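Local coordinates for protein KLLA0F20702p (Kluyveromyces lactis, PDB 5Y5A) that probably recruits telomerase to telomeres as the yeast Est1 subunit, through its complex with Cdc13, at residues D479-E484 against E504-M509. Numbering follows the deposited sequence.
Sequences DYFYEE and EKLLSM
Asp-479 meets the 504-509 segment at two points, one through its backbone and one through its carboxylate. Its carbonyl O lies 3.5 Å from Leu-506 CD2; the same oxygen accepts a hydrogen bond from Arg-515 NH1, so this polar atom has a partner although a methyl group abuts it. The carboxylate turns back to Met-509, with OD1 3.5 Å from the terminal methyl CE and 4.1 Å from SD. A bend at chi3 (76°) folds CE out of the otherwise extended Met-509 chain, and the two side chains cross at about a right angle. Lys-505 NZ stays 5.3 Å from Asp-479 OD1, too far for a salt bridge, though its charge may still be felt there. Tyr-480 points away, its OH held by Glu-529 and Leu-524 N. Segment 479-484 lies within the Est1 DNA/RNA-binding family region, of the TPR clan, and its non-helical lead into helix 483-487 packs on the 3-10 turn 506-508, bringing Phe-481 and Leu-506 together where both also pack on apolar side chains of the bound peptide. That turn is tied by Ser-508, whose N and OG both bond Lys-505 O, the hydroxyl at 2.8 Å. Phe-481 CE1 comes to 4.4 Å from Leu-506 CD1, the methyl approaching the ring obliquely. Beyond it Tyr-482 occupies the N-cap position of helix 483-487.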
loop_
_atom_site.group_PDB
_atom_site.type_symbol
_atom_site.label_atom_id
_atom_site.label_comp_id
_atom_site.label_asym_id
_atom_site.label_seq_id
_atom_site.Cartn_x
_atom_site.Cartn_y
_atom_site.Cartn_z
ATOM N N ASP A 479 12.725 17.594 10.438
ATOM C CA ASP A 479 11.549 18.395 10.753
ATOM C C ASP A 479 10.273 17.896 10.089
ATOM O O ASP A 479 9.182 18.384 10.398
ATOM C CB ASP A 479 11.800 19.852 10.371
ATOM C CG ASP A 479 12.844 20.503 11.254
ATOM O OD1 ASP A 479 12.996 20.053 12.410
ATOM O OD2 ASP A 479 13.514 21.452 10.798
ATOM N N TYR A 480 10.403 16.913 9.201
ATOM C CA TYR A 480 9.248 16.398 8.476
ATOM C C TYR A 480 9.515 15.031 7.858
ATOM O O TYR A 480 10.663 14.587 7.771
ATOM C CB TYR A 480 8.815 17.391 7.386
ATOM C CG TYR A 480 9.865 17.683 6.327
ATOM C CD1 TYR A 480 9.945 16.915 5.170
ATOM C CD2 TYR A 480 10.764 18.739 6.475
ATOM C CE1 TYR A 480 10.891 17.178 4.198
ATOM C CE2 TYR A 480 11.718 19.007 5.504
ATOM C CZ TYR A 480 11.775 18.223 4.368
ATOM O OH TYR A 480 12.719 18.484 3.395
ATOM N N PHE A 481 8.442 14.368 7.433
ATOM C CA PHE A 481 8.536 13.052 6.807
ATOM C C PHE A 481 9.004 13.148 5.356
ATOM O O PHE A 481 8.669 14.102 4.652
ATOM C CB PHE A 481 7.185 12.332 6.860
ATOM C CG PHE A 481 6.982 11.496 8.093
ATOM C CD1 PHE A 481 7.854 11.590 9.168
ATOM C CD2 PHE A 481 5.925 10.601 8.167
ATOM C CE1 PHE A 481 7.666 10.819 10.294
ATOM C CE2 PHE A 481 5.730 9.827 9.295
ATOM C CZ PHE A 481 6.603 9.933 10.359
ATOM N N TYR A 482 9.775 12.155 4.918
ATOM C CA TYR A 482 10.216 12.076 3.528
ATOM C C TYR A 482 9.264 11.182 2.722
ATOM O O TYR A 482 8.361 10.557 3.292
ATOM C CB TYR A 482 11.656 11.555 3.445
ATOM C CG TYR A 482 12.668 12.425 4.166
ATOM C CD1 TYR A 482 12.449 13.786 4.334
ATOM C CD2 TYR A 482 13.833 11.883 4.690
ATOM C CE1 TYR A 482 13.365 14.582 5.000
ATOM C CE2 TYR A 482 14.759 12.675 5.356
ATOM C CZ TYR A 482 14.515 14.021 5.507
ATOM O OH TYR A 482 15.422 14.808 6.171
ATOM N N GLU A 483 9.468 11.122 1.405
ATOM C CA GLU A 483 8.558 10.399 0.516
ATOM C C GLU A 483 8.346 8.968 0.977
ATOM O O GLU A 483 7.207 8.505 1.073
ATOM C CB GLU A 483 9.077 10.393 -0.931
ATOM C CG GLU A 483 8.992 11.738 -1.658
ATOM C CD GLU A 483 10.297 12.526 -1.610
ATOM O OE1 GLU A 483 11.045 12.404 -0.610
ATOM O OE2 GLU A 483 10.573 13.267 -2.579
ATOM N N GLU A 484 9.440 8.272 1.273
ATOM C CA GLU A 484 9.348 6.871 1.664
ATOM C C GLU A 484 8.661 6.718 3.029
ATOM O O GLU A 484 7.992 5.716 3.271
ATOM C CB GLU A 484 10.736 6.208 1.673
ATOM C CG GLU A 484 11.732 6.762 2.700
ATOM C CD GLU A 484 12.604 7.877 2.149
ATOM O OE1 GLU A 484 13.786 7.953 2.554
ATOM O OE2 GLU A 484 12.111 8.667 1.307
ATOM N N GLU A 504 11.193 11.969 17.720
ATOM C CA GLU A 504 10.701 12.270 19.058
ATOM C C GLU A 504 10.110 13.671 19.150
ATOM O O GLU A 504 8.955 13.838 19.526
ATOM C CB GLU A 504 11.844 12.121 20.063
ATOM C CG GLU A 504 11.429 11.877 21.495
ATOM C CD GLU A 504 12.630 11.746 22.418
ATOM O OE1 GLU A 504 13.774 11.853 21.926
ATOM O OE2 GLU A 504 12.437 11.539 23.635
ATOM N N LYS A 505 10.905 14.666 18.770
ATOM C CA LYS A 505 10.519 16.065 18.906
ATOM C C LYS A 505 9.424 16.541 17.947
ATOM O O LYS A 505 8.819 17.587 18.189
ATOM C CB LYS A 505 11.747 16.953 18.728
ATOM C CG LYS A 505 12.391 16.848 17.360
ATOM C CD LYS A 505 13.709 17.588 17.362
ATOM C CE LYS A 505 14.437 17.442 16.046
ATOM N NZ LYS A 505 15.875 17.796 16.221
ATOM N N LEU A 506 9.175 15.817 16.874
ATOM C CA LEU A 506 8.170 16.241 15.923
ATOM C C LEU A 506 6.814 16.465 16.543
ATOM O O LEU A 506 6.085 17.348 16.152
ATOM C CB LEU A 506 8.018 15.198 14.827
ATOM C CG LEU A 506 9.035 15.174 13.703
ATOM C CD1 LEU A 506 8.431 14.560 12.467
ATOM C CD2 LEU A 506 9.487 16.579 13.413
ATOM N N LEU A 507 6.468 15.651 17.511
ATOM C CA LEU A 507 5.146 15.719 18.121
ATOM C C LEU A 507 4.927 17.016 18.896
ATOM O O LEU A 507 3.788 17.437 19.111
ATOM C CB LEU A 507 4.924 14.514 19.035
ATOM C CG LEU A 507 5.935 14.250 20.149
ATOM C CD1 LEU A 507 5.587 15.003 21.437
ATOM C CD2 LEU A 507 6.040 12.752 20.397
ATOM N N SER A 508 6.019 17.643 19.319
ATOM C CA SER A 508 5.931 18.900 20.047
ATOM C C SER A 508 6.042 20.098 19.104
ATOM O O SER A 508 6.007 21.247 19.543
ATOM C CB SER A 508 7.012 18.965 21.129
ATOM O OG SER A 508 8.310 18.964 20.559
ATOM N N MET A 509 6.168 19.825 17.809
ATOM C CA MET A 509 6.271 20.888 16.814
ATOM C C MET A 509 4.906 21.241 16.216
ATOM O O MET A 509 3.941 20.479 16.327
ATOM C CB MET A 509 7.250 20.492 15.704
ATOM C CG MET A 509 8.674 20.255 16.190
ATOM S SD MET A 509 9.785 19.689 14.888
ATOM C CE MET A 509 10.074 21.211 13.987
#